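Local coordinates for signal recognition particle subunit SRP68 (Chaetomium thermophilum, PDB 4P3G), which binds 7S RNA through this N-terminal RNA-binding domain and, as part of the signal recognition particle, probably helps deliver secretory and membrane proteins to the endoplasmic reticulum, at residues G25-Y30 with H86-K91; T59-E64 with R74-T79; A96-K99 with T105-H108; I119-A124 with L148-A153; Q158-C163 with A202-I207. All blocks are in the same frame, centred on the assembly; numbering follows the deposited sequence.

Interaction 1 of 5, residues G25-Y30 with H86-K91; sequences GDYATY and HAMAMK
The ring of Y27 lies with one face over the root of the M88 side chain, a selenomethionine. M88 CB sits above the ring 3.8 Å from its centroid and 19° off the normal, a CH-pi contact displaced toward the rim, with CG and CD1 of Y27 as the nearest ring atoms. The two side chains cross obliquely. Beyond CB the selenomethionine bends at its second and third torsions, and its SE lies 5.5 Å from the ring centroid, above the face, a distant Met-aromatic contact. Y27 CG, anti to the carbonyl carbon and beside the backbone N (chi1 -54°), turns the ring's face to M88. Here two helices of an all-helical RNA-binding domain, 27-44 and 71-93, meet near the surface, and the first of them is only just starting: D26 is its N-cap, accepting from T29 N at OD1 over 2.8 Å. T29 OG1 donates to the same OD1 from above the carboxylate plane, so two bonds hold that oxygen. A89 packs against the root of the tyrosine, its CB 3.9 Å from Y27 CB. One turn into helix 27-44, Y30 turns to helix 10-21 and bonds E81 through its hydroxyl.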
# COMPACT_ATOMS: atom_id res chain seq x y z
N GLY A 25 36.24 10.12 -8.83
CA GLY A 25 35.78 11.49 -8.98
C GLY A 25 34.41 11.77 -8.43
O GLY A 25 33.89 11.07 -7.55
N ASP A 26 33.84 12.84 -8.98
CA ASP A 26 32.51 13.34 -8.64
C ASP A 26 31.79 13.86 -9.89
O ASP A 26 32.23 13.64 -11.00
CB ASP A 26 32.64 14.44 -7.61
CG ASP A 26 33.62 15.51 -8.06
OD1 ASP A 26 33.91 15.57 -9.27
OD2 ASP A 26 34.11 16.27 -7.19
N TYR A 27 30.68 14.56 -9.69
CA TYR A 27 29.92 15.12 -10.81
C TYR A 27 30.71 16.16 -11.56
O TYR A 27 30.50 16.39 -12.74
CB TYR A 27 28.57 15.66 -10.33
CG TYR A 27 27.82 14.60 -9.59
CD1 TYR A 27 27.32 13.47 -10.25
CD2 TYR A 27 27.68 14.68 -8.21
CE1 TYR A 27 26.67 12.47 -9.56
CE2 TYR A 27 27.02 13.69 -7.51
CZ TYR A 27 26.52 12.60 -8.19
OH TYR A 27 25.90 11.64 -7.45
N ALA A 28 31.62 16.81 -10.86
CA ALA A 28 32.46 17.78 -11.54
C ALA A 28 33.35 17.03 -12.51
O ALA A 28 33.54 17.46 -13.64
CB ALA A 28 33.25 18.57 -10.56
N THR A 29 33.84 15.86 -12.09
CA THR A 29 34.70 15.01 -12.92
C THR A 29 33.99 14.51 -14.16
O THR A 29 34.52 14.55 -15.26
CB THR A 29 35.14 13.75 -12.16
OG1 THR A 29 35.74 14.11 -10.91
CG2 THR A 29 36.10 12.91 -12.99
N TYR A 30 32.76 14.06 -13.96
CA TYR A 30 31.93 13.47 -15.00
C TYR A 30 31.74 14.45 -16.11
O TYR A 30 31.98 14.16 -17.29
CB TYR A 30 30.56 13.10 -14.39
CG TYR A 30 29.61 12.33 -15.30
CD1 TYR A 30 30.08 11.36 -16.18
CD2 TYR A 30 28.25 12.54 -15.24
CE1 TYR A 30 29.22 10.66 -16.99
CE2 TYR A 30 27.38 11.84 -16.05
CZ TYR A 30 27.88 10.90 -16.92
OH TYR A 30 27.00 10.20 -17.72
N HIS A 86 25.94 18.65 -14.81
CA HIS A 86 25.99 20.03 -14.40
C HIS A 86 24.97 20.25 -13.28
O HIS A 86 25.26 20.89 -12.27
CB HIS A 86 25.76 20.94 -15.62
CG HIS A 86 25.98 22.39 -15.35
ND1 HIS A 86 26.53 22.86 -14.18
CD2 HIS A 86 25.70 23.49 -16.09
CE1 HIS A 86 26.57 24.18 -14.20
NE2 HIS A 86 26.06 24.58 -15.36
N ALA A 87 23.78 19.70 -13.46
CA ALA A 87 22.74 19.82 -12.45
C ALA A 87 23.15 19.13 -11.16
O ALA A 87 22.96 19.68 -10.07
CB ALA A 87 21.44 19.27 -12.96
N MSE A 88 23.75 17.94 -11.26
CA MSE A 88 24.13 17.19 -10.07
C MSE A 88 25.29 17.81 -9.33
O MSE A 88 25.40 17.69 -8.11
CB MSE A 88 24.48 15.74 -10.40
CG MSE A 88 23.29 14.85 -10.75
SE MSE A 88 21.84 14.80 -9.45
CE MSE A 88 20.62 16.15 -10.17
N ALA A 89 26.16 18.48 -10.09
CA ALA A 89 27.32 19.16 -9.52
C ALA A 89 26.93 20.38 -8.68
O ALA A 89 27.49 20.58 -7.60
CB ALA A 89 28.27 19.56 -10.61
N MSE A 90 26.00 21.19 -9.16
CA MSE A 90 25.55 22.34 -8.38
C MSE A 90 24.83 21.88 -7.12
O MSE A 90 25.05 22.41 -6.03
CB MSE A 90 24.63 23.24 -9.19
CG MSE A 90 25.25 23.66 -10.49
SE MSE A 90 24.09 24.79 -11.54
CE MSE A 90 24.08 26.35 -10.40
N LYS A 91 23.97 20.89 -7.29
CA LYS A 91 23.24 20.30 -6.17
C LYS A 91 24.23 19.80 -5.12
O LYS A 91 24.00 19.93 -3.92
CB LYS A 91 22.35 19.17 -6.70
CG LYS A 91 21.38 18.56 -5.72
CD LYS A 91 20.59 17.46 -6.41
CE LYS A 91 19.96 16.53 -5.38
NZ LYS A 91 18.53 16.86 -5.00

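Interaction 2 of 5, residues T59-E64 with R74-T79; sequences TAITPE and RLQLLT
I61 and Q76 meet end to flank: CD1 of the isoleucine lies 3.5 Å from CG of the glutamine, an apolar touch between a methyl group and the aliphatic part of an otherwise polar side chain. The two side chains run past each other in opposite directions. I61 reaches over by extension, its CG1 anti to the backbone N (chi1 -168°) and its second torsion also near 180°, which carries CD1 to the far end of a straight arm. In Q76 the first torsion (chi1 -61°) brings CG to I61 CD1, and a bend at the second (chi2 -57°) turns the amide off toward the backbone of T59, whose O is 4.3 Å from Q76 NE2, too long for more than loose proximity.

In the fold this joins the loop leading into the short helix 63-68 to the early turns of helix 71-93, two neighbouring elements of the helical RNA-binding domain. Helix 103-128 packs on both partners, with L123 against I61 and I119 against Q76.

Further out, each segment has its own local fastening. T62 is the N-cap of helix 63-68, its OG1 bonded to the backbone N of Q65, with a weak second bond to E64 OE1. On helix 71-93, L75 O accepts from both T79 N and T79 OG1, the two donors arriving from opposite faces of the carbonyl plane. Next to the contact residues, L77 packs on F13 and I10 of helix 10-21, while L75 and L78 lean on L38 of helix 27-44.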
# COMPACT_ATOMS: atom_id res chain seq x y z
N THR A 59 21.26 19.80 -34.24
CA THR A 59 20.75 18.94 -33.14
C THR A 59 19.36 18.27 -33.26
O THR A 59 18.91 17.63 -32.31
CB THR A 59 20.90 19.58 -31.71
OG1 THR A 59 20.09 20.76 -31.60
CG2 THR A 59 22.35 19.92 -31.41
N ALA A 60 18.68 18.38 -34.41
CA ALA A 60 17.40 17.69 -34.58
C ALA A 60 17.62 16.23 -35.01
O ALA A 60 18.00 15.98 -36.16
CB ALA A 60 16.53 18.41 -35.60
N ILE A 61 17.35 15.28 -34.12
CA ILE A 61 17.66 13.88 -34.42
C ILE A 61 16.58 13.23 -35.29
O ILE A 61 15.39 13.47 -35.11
CB ILE A 61 17.88 13.04 -33.14
CG1 ILE A 61 18.49 11.68 -33.48
CG2 ILE A 61 16.59 12.88 -32.33
CD1 ILE A 61 18.95 10.90 -32.29
N THR A 62 17.02 12.42 -36.25
CA THR A 62 16.09 11.76 -37.16
C THR A 62 16.30 10.25 -37.15
O THR A 62 17.43 9.78 -36.96
CB THR A 62 16.28 12.24 -38.60
OG1 THR A 62 17.33 11.49 -39.23
CG2 THR A 62 16.61 13.73 -38.62
N PRO A 63 15.22 9.50 -37.39
CA PRO A 63 15.24 8.03 -37.40
C PRO A 63 16.22 7.47 -38.42
O PRO A 63 16.80 6.41 -38.20
CB PRO A 63 13.82 7.68 -37.81
CG PRO A 63 13.01 8.82 -37.37
CD PRO A 63 13.86 10.03 -37.56
N GLU A 64 16.36 8.17 -39.54
CA GLU A 64 17.23 7.69 -40.61
C GLU A 64 18.70 7.85 -40.22
O GLU A 64 19.53 7.00 -40.55
CB GLU A 64 16.92 8.44 -41.90
CG GLU A 64 15.47 8.29 -42.35
CD GLU A 64 14.50 9.18 -41.57
OE1 GLU A 64 14.95 9.88 -40.63
OE2 GLU A 64 13.29 9.18 -41.88
N ARG A 74 24.86 8.13 -29.65
CA ARG A 74 25.85 8.45 -28.63
C ARG A 74 25.94 9.96 -28.39
O ARG A 74 26.05 10.42 -27.25
CB ARG A 74 27.21 7.91 -29.01
CG ARG A 74 28.23 8.06 -27.91
CD ARG A 74 29.40 7.12 -28.11
NE ARG A 74 30.24 7.10 -26.92
CZ ARG A 74 31.41 7.72 -26.81
NH1 ARG A 74 31.90 8.38 -27.86
NH2 ARG A 74 32.07 7.66 -25.67
N LEU A 75 25.83 10.74 -29.46
CA LEU A 75 25.86 12.18 -29.35
C LEU A 75 24.75 12.67 -28.41
O LEU A 75 24.98 13.55 -27.58
CB LEU A 75 25.67 12.82 -30.72
CG LEU A 75 25.83 14.33 -30.75
CD1 LEU A 75 27.28 14.68 -30.46
CD2 LEU A 75 25.41 14.90 -32.10
N GLN A 76 23.56 12.11 -28.55
CA GLN A 76 22.42 12.52 -27.74
C GLN A 76 22.56 12.17 -26.27
O GLN A 76 22.18 12.94 -25.39
CB GLN A 76 21.15 11.91 -28.29
CG GLN A 76 20.86 12.35 -29.71
CD GLN A 76 20.76 13.85 -29.84
OE1 GLN A 76 21.71 14.51 -30.26
NE2 GLN A 76 19.60 14.41 -29.49
N LEU A 77 23.10 10.99 -25.98
CA LEU A 77 23.29 10.56 -24.61
C LEU A 77 24.29 11.49 -23.90
O LEU A 77 24.01 12.02 -22.82
CB LEU A 77 23.81 9.13 -24.61
CG LEU A 77 22.69 8.19 -25.08
CD1 LEU A 77 23.06 6.72 -24.93
CD2 LEU A 77 21.36 8.51 -24.40
N LEU A 78 25.43 11.72 -24.55
CA LEU A 78 26.48 12.57 -23.98
C LEU A 78 25.91 13.96 -23.74
O LEU A 78 26.22 14.62 -22.75
CB LEU A 78 27.69 12.64 -24.91
CG LEU A 78 28.38 11.27 -25.07
CD1 LEU A 78 29.54 11.29 -26.08
CD2 LEU A 78 28.81 10.73 -23.72
N THR A 79 25.08 14.41 -24.67
CA THR A 79 24.50 15.72 -24.55
C THR A 79 23.60 15.81 -23.34
O THR A 79 23.73 16.72 -22.54
CB THR A 79 23.71 16.09 -25.81
OG1 THR A 79 24.57 15.95 -26.95
CG2 THR A 79 23.26 17.52 -25.72

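Interaction 3 of 5, residues A96-K99 with T105-H108; sequences ANTK and TRSH
A helix-to-helix connection, the loop between helices 71-93 and 103-128 of this RNA-binding domain, is fastened here to the helix it leads into. The fastening consists of one side-chain hydrogen bond: T98 in the loop accepts from R106 in the early part of helix 103-128, with R106 NH2 3.2 Å from T98 OG1 and an angle of 151° at the hydrogen. The hydroxyl meets the guanidinium at its edge, 10° out of the plane, which is where an N-H of this group points. T98 CB lies at the same edge, 3.9 Å from R106 NH2, and the two side chains cross at about a right angle. T98 OG1 is anti to the backbone N, which turns the hydroxyl to the helix; R106 runs extended through its first two torsions and then bends at the third (chi3 -66°), swinging its head to the loop. Both residues are near the surface and the buried area is small, 55 Å². T98 is the lesser of the arginine's attachments. R106 NH1 donates to the backbone O of E156 at the end of helix 136-156, and its side chain also packs on Q158; the arginine therefore bridges the loop, its own helix and the end of helix 136-156, while T105 and H108 beside it lean on M90 of helix 71-93.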
# COMPACT_ATOMS: atom_id res chain seq x y z
N ALA A 96 24.47 21.11 1.72
CA ALA A 96 23.97 21.51 3.02
C ALA A 96 22.60 22.04 2.67
O ALA A 96 22.43 22.60 1.59
CB ALA A 96 24.84 22.57 3.67
N ASN A 97 21.63 21.84 3.56
CA ASN A 97 20.22 22.16 3.30
C ASN A 97 19.96 23.36 2.39
O ASN A 97 20.72 24.33 2.38
CB ASN A 97 19.47 22.37 4.63
CG ASN A 97 17.97 22.49 4.44
OD1 ASN A 97 17.41 22.00 3.45
ND2 ASN A 97 17.30 23.16 5.38
N THR A 98 18.86 23.26 1.64
CA THR A 98 18.49 24.25 0.62
C THR A 98 18.61 25.70 1.08
O THR A 98 18.69 26.61 0.26
CB THR A 98 17.06 24.02 0.09
OG1 THR A 98 16.83 24.87 -1.04
CG2 THR A 98 16.02 24.30 1.18
N LYS A 99 18.63 25.92 2.40
CA LYS A 99 18.77 27.26 2.94
C LYS A 99 20.10 27.88 2.52
O LYS A 99 20.23 29.09 2.47
CB LYS A 99 18.69 27.22 4.46
CG LYS A 99 17.54 26.42 5.01
CD LYS A 99 17.41 26.65 6.51
CE LYS A 99 16.12 26.10 7.08
NZ LYS A 99 15.89 26.65 8.45
N THR A 105 19.49 29.20 -7.94
CA THR A 105 20.33 28.07 -8.24
C THR A 105 19.44 26.89 -8.53
O THR A 105 19.75 26.08 -9.40
CB THR A 105 21.31 27.77 -7.10
OG1 THR A 105 22.26 28.83 -7.00
CG2 THR A 105 22.06 26.47 -7.34
N ARG A 106 18.35 26.78 -7.80
CA ARG A 106 17.40 25.70 -8.05
C ARG A 106 16.85 25.82 -9.46
O ARG A 106 16.65 24.82 -10.13
CB ARG A 106 16.26 25.70 -7.03
CG ARG A 106 15.29 24.56 -7.27
CD ARG A 106 14.14 24.59 -6.28
NE ARG A 106 14.65 24.34 -4.95
CZ ARG A 106 14.87 23.12 -4.46
NH1 ARG A 106 14.58 22.04 -5.18
NH2 ARG A 106 15.36 22.98 -3.23
N SER A 107 16.61 27.05 -9.90
CA SER A 107 16.06 27.27 -11.23
C SER A 107 17.01 26.79 -12.32
O SER A 107 16.57 26.19 -13.30
CB SER A 107 15.73 28.73 -11.43
OG SER A 107 15.37 28.95 -12.78
N HIS A 108 18.30 27.06 -12.13
CA HIS A 108 19.35 26.67 -13.08
C HIS A 108 19.54 25.15 -13.09
O HIS A 108 19.76 24.53 -14.13
CB HIS A 108 20.66 27.38 -12.74
CG HIS A 108 21.71 27.27 -13.79
ND1 HIS A 108 23.06 27.30 -13.51
CD2 HIS A 108 21.62 27.15 -15.15
CE1 HIS A 108 23.76 27.18 -14.63
NE2 HIS A 108 22.90 27.10 -15.64

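Interaction 4 of 5, residues I119-A124 with L148-A153; sequences IAEKLA and LLRGAA. With PO4 (phosphate ion), chain E.
L149 opens the contact between two packed helices, 103-128 and 136-156, of the all-helical RNA-binding domain, its CD1 lying 4.1 Å from A120 CB. This apolar touch is the buried side of the contact; W84 of helix 71-93 adds to the wall around the leucine. The next residue, R150, supplies the polar side. Its chain leaves with CG anti to the backbone N (chi1 175°), then bends at the second and third torsions, which curls the guanidinium round toward E121. The arginine grips the carboxylate side-on with two nitrogens, one for each oxygen: NE to E121 OE2 at 2.8 Å and NH2 to E121 OE1 at 3.1 Å, both at 163°. Carboxylate and guanidinium are not coplanar, their planes standing 37° apart. A phosphate, probably from the crystallisation liquor, takes the outer end of the guanidinium, its O1 accepting from R150 NH1 over 3.2 Å. Replacing R150 by a leucine would probably leave the E121 carboxylate without its charged mate and the bound phosphate without this anchor. One turn beyond L149, A153 packs on L113 and E114 of helix 103-128, its backbone N bonded to L149 O at 3.0 Å.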
# COMPACT_ATOMS: atom_id res chain seq x y z
N ILE A 119 16.10 16.30 -24.44
CA ILE A 119 16.98 15.62 -25.38
C ILE A 119 16.71 14.13 -25.39
O ILE A 119 16.59 13.52 -26.46
CB ILE A 119 18.49 15.90 -25.05
CG1 ILE A 119 18.82 17.35 -25.36
CG2 ILE A 119 19.42 14.99 -25.86
CD1 ILE A 119 20.04 17.83 -24.60
N ALA A 120 16.56 13.54 -24.21
CA ALA A 120 16.31 12.11 -24.11
C ALA A 120 14.94 11.76 -24.64
O ALA A 120 14.75 10.69 -25.20
CB ALA A 120 16.46 11.64 -22.69
N GLU A 121 13.99 12.67 -24.46
CA GLU A 121 12.63 12.38 -24.92
C GLU A 121 12.59 12.32 -26.43
O GLU A 121 11.95 11.43 -27.02
CB GLU A 121 11.62 13.41 -24.38
CG GLU A 121 11.30 13.22 -22.91
CD GLU A 121 10.58 14.40 -22.27
OE1 GLU A 121 10.36 15.42 -22.96
OE2 GLU A 121 10.21 14.29 -21.08
N LYS A 122 13.30 13.24 -27.07
CA LYS A 122 13.36 13.25 -28.51
C LYS A 122 14.09 12.01 -29.03
O LYS A 122 13.79 11.51 -30.13
CB LYS A 122 14.05 14.51 -29.02
CG LYS A 122 13.32 15.79 -28.69
CD LYS A 122 13.81 16.93 -29.57
CE LYS A 122 12.77 18.05 -29.68
NZ LYS A 122 12.48 18.69 -28.36
N LEU A 123 15.03 11.51 -28.23
CA LEU A 123 15.78 10.32 -28.62
C LEU A 123 14.87 9.10 -28.60
O LEU A 123 14.95 8.25 -29.49
CB LEU A 123 16.97 10.09 -27.68
CG LEU A 123 17.67 8.74 -27.87
CD1 LEU A 123 18.21 8.61 -29.27
CD2 LEU A 123 18.77 8.54 -26.84
N ALA A 124 14.03 9.01 -27.57
CA ALA A 124 13.09 7.92 -27.44
C ALA A 124 12.10 7.94 -28.59
O ALA A 124 11.83 6.91 -29.21
CB ALA A 124 12.36 8.00 -26.12
N LEU A 148 13.15 8.73 -16.68
CA LEU A 148 14.07 8.85 -15.56
C LEU A 148 14.57 10.29 -15.42
O LEU A 148 14.60 10.86 -14.31
CB LEU A 148 15.26 7.92 -15.76
CG LEU A 148 16.37 7.89 -14.70
CD1 LEU A 148 15.89 7.10 -13.50
CD2 LEU A 148 17.73 7.37 -15.21
N LEU A 149 14.99 10.86 -16.54
CA LEU A 149 15.49 12.22 -16.49
C LEU A 149 14.34 13.17 -16.19
O LEU A 149 14.50 14.12 -15.43
CB LEU A 149 16.20 12.60 -17.79
CG LEU A 149 17.55 11.95 -18.03
CD1 LEU A 149 18.30 12.65 -19.16
CD2 LEU A 149 18.36 11.91 -16.76
N ARG A 150 13.18 12.92 -16.80
CA ARG A 150 12.03 13.80 -16.60
C ARG A 150 11.59 13.73 -15.14
O ARG A 150 11.14 14.72 -14.57
CB ARG A 150 10.89 13.45 -17.54
CG ARG A 150 9.63 14.25 -17.31
CD ARG A 150 9.86 15.69 -17.50
NE ARG A 150 10.22 15.98 -18.89
CZ ARG A 150 10.62 17.18 -19.31
NH1 ARG A 150 10.69 18.18 -18.44
NH2 ARG A 150 10.93 17.38 -20.59
N GLY A 151 11.72 12.55 -14.54
CA GLY A 151 11.45 12.39 -13.13
C GLY A 151 12.38 13.22 -12.25
O GLY A 151 11.93 13.87 -11.30
N ALA A 152 13.67 13.21 -12.56
CA ALA A 152 14.67 13.98 -11.83
C ALA A 152 14.36 15.47 -11.90
O ALA A 152 14.46 16.20 -10.91
CB ALA A 152 16.04 13.70 -12.38
N ALA A 153 13.98 15.92 -13.08
CA ALA A 153 13.72 17.33 -13.25
C ALA A 153 12.57 17.79 -12.36
O ALA A 153 12.73 18.76 -11.61
CB ALA A 153 13.45 17.64 -14.71
P PO4 E . 10.29 20.97 -20.67
O1 PO4 E . 11.68 20.68 -20.16
O2 PO4 E . 9.67 19.69 -21.22
O3 PO4 E . 10.35 22.00 -21.77
O4 PO4 E . 9.45 21.52 -19.54

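Interaction 5 of 5, residues Q158-C163 with A202-I207; sequences QNWGAC and AYQAKI
The start of helix 160-181 comes against the end of helix 186-205, with the CA atoms of W160 and A205 5.8 Å apart, and both segments contain a Schellman motif, at Q158 and at K206, where a preceding helix terminates with a positive phi. Side chains then meet across this narrow gap. The W160 indole lies with one face over Q204: the CB of the glutamine stands 3.3 Å from the centroid of the five-membered ring and only 4° off its normal, a CH-pi contact almost straight above the pyrrole part. Q204 CG continues over the six-membered ring, 3.6 Å from W160 CE2, before the chain bends at its second torsion. The amide plane ends up 28° from the ring plane. On the opposite face of the indole lies the backbone oxygen Q158 O, 3.4 Å above the plane, so the ring is sandwiched between its own loop and the neighbouring helix. Alongside, W160 CB touches A205 CB at 4.0 Å. With an alanine in place of this indole, Q204 CB and CG would probably lose the flat surface they rest on, and a gap would open between the two helix ends. Around the ring, F155 makes an edge-to-face contact and F200 meets it at a steep angle. Y203 of helix 186-205 meets Y203 of the second subunit. Consecutive helices 160-181 and 186-205 thus form an antiparallel helical hairpin, consistent with the tetratricopeptide-repeat-like character of this domain.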
# COMPACT_ATOMS: atom_id res chain seq x y z
N GLN A 158 10.44 20.23 -7.17
CA GLN A 158 9.57 19.98 -6.03
C GLN A 158 8.11 19.85 -6.44
O GLN A 158 7.19 20.11 -5.66
CB GLN A 158 9.82 21.05 -4.95
CG GLN A 158 11.11 20.79 -4.24
CD GLN A 158 11.60 21.94 -3.39
OE1 GLN A 158 11.06 23.05 -3.43
NE2 GLN A 158 12.65 21.69 -2.62
N ASN A 159 7.90 19.45 -7.69
CA ASN A 159 6.57 19.21 -8.21
C ASN A 159 6.26 17.72 -8.06
O ASN A 159 6.38 16.96 -9.02
CB ASN A 159 6.51 19.67 -9.66
CG ASN A 159 5.12 19.64 -10.23
OD1 ASN A 159 4.19 19.06 -9.64
ND2 ASN A 159 4.95 20.28 -11.38
N TRP A 160 5.90 17.32 -6.85
CA TRP A 160 5.88 15.90 -6.45
C TRP A 160 4.96 14.99 -7.23
O TRP A 160 5.34 13.88 -7.57
CB TRP A 160 5.58 15.78 -4.97
CG TRP A 160 6.43 16.66 -4.12
CD1 TRP A 160 6.02 17.68 -3.33
CD2 TRP A 160 7.86 16.62 -4.01
NE1 TRP A 160 7.08 18.27 -2.70
CE2 TRP A 160 8.23 17.65 -3.11
CE3 TRP A 160 8.87 15.82 -4.57
CZ2 TRP A 160 9.57 17.90 -2.77
CZ3 TRP A 160 10.19 16.06 -4.22
CH2 TRP A 160 10.52 17.09 -3.31
N GLY A 161 3.74 15.43 -7.50
CA GLY A 161 2.84 14.57 -8.23
C GLY A 161 3.32 14.23 -9.62
O GLY A 161 3.47 13.06 -9.98
N ALA A 162 3.66 15.26 -10.39
CA ALA A 162 4.06 15.08 -11.78
C ALA A 162 5.27 14.18 -11.88
O ALA A 162 5.38 13.36 -12.78
CB ALA A 162 4.36 16.42 -12.41
N CYS A 163 6.17 14.35 -10.93
CA CYS A 163 7.42 13.61 -10.88
C CYS A 163 7.13 12.12 -10.67
O CYS A 163 7.85 11.24 -11.18
CB CYS A 163 8.31 14.20 -9.77
SG CYS A 163 9.01 13.04 -8.58
N ALA A 202 6.52 10.48 -2.78
CA ALA A 202 5.21 10.00 -2.36
C ALA A 202 4.94 10.52 -0.95
O ALA A 202 3.86 11.00 -0.64
CB ALA A 202 5.14 8.49 -2.42
N TYR A 203 5.97 10.47 -0.12
CA TYR A 203 5.87 11.05 1.21
C TYR A 203 5.52 12.54 1.13
O TYR A 203 4.61 12.99 1.82
CB TYR A 203 7.19 10.91 1.95
CG TYR A 203 7.15 11.63 3.25
CD1 TYR A 203 6.37 11.16 4.31
CD2 TYR A 203 7.86 12.83 3.43
CE1 TYR A 203 6.30 11.83 5.50
CE2 TYR A 203 7.79 13.51 4.62
CZ TYR A 203 7.01 13.01 5.66
OH TYR A 203 6.96 13.70 6.86
N GLN A 204 6.21 13.29 0.29
CA GLN A 204 5.92 14.72 0.18
C GLN A 204 4.53 14.98 -0.31
O GLN A 204 3.85 15.89 0.16
CB GLN A 204 6.89 15.42 -0.77
CG GLN A 204 8.32 15.39 -0.33
CD GLN A 204 8.52 16.22 0.92
OE1 GLN A 204 7.69 17.07 1.25
NE2 GLN A 204 9.61 15.96 1.63
N ALA A 205 4.07 14.13 -1.22
CA ALA A 205 2.77 14.32 -1.81
C ALA A 205 1.65 13.80 -0.90
O ALA A 205 0.47 13.96 -1.22
CB ALA A 205 2.72 13.66 -3.19
N LYS A 206 2.02 13.18 0.22
CA LYS A 206 1.04 12.52 1.08
C LYS A 206 0.27 11.42 0.33
O LYS A 206 -0.93 11.23 0.55
CB LYS A 206 0.09 13.53 1.76
CG LYS A 206 0.62 14.16 3.07
CD LYS A 206 1.90 15.01 2.83
CE LYS A 206 2.67 15.34 4.14
NZ LYS A 206 4.02 15.92 3.84
N ILE A 207 0.95 10.76 -0.61
CA ILE A 207 0.40 9.60 -1.32
C ILE A 207 0.95 8.30 -0.74
O ILE A 207 2.16 8.11 -0.70
CB ILE A 207 0.77 9.64 -2.81
CG1 ILE A 207 0.25 10.92 -3.47
CG2 ILE A 207 0.25 8.41 -3.51
CD1 ILE A 207 0.73 11.14 -4.90

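From the N terminus, interaction 1 closes the longest loop, joining the start of helix 27-44 to helix 71-93 across 55 intervening residues. Interaction 2 is nested inside that loop, tying the approach to helix 63-68 to the same helix 71-93. The remaining contacts follow in series, and none crosses another. Interaction 3 closes a short loop onto helix 103-128 and touches interaction 1 through M90 and H108. Interaction 4, on the same helix, closes 23 intervening residues by binding it to helix 136-156, and meets interaction 2 where I119 packs on T79. Interaction 5 closes 38 residues between helices 160-181 and 186-205, touching interaction 4 through C163 and G151 and interaction 3 through Q158 and R106.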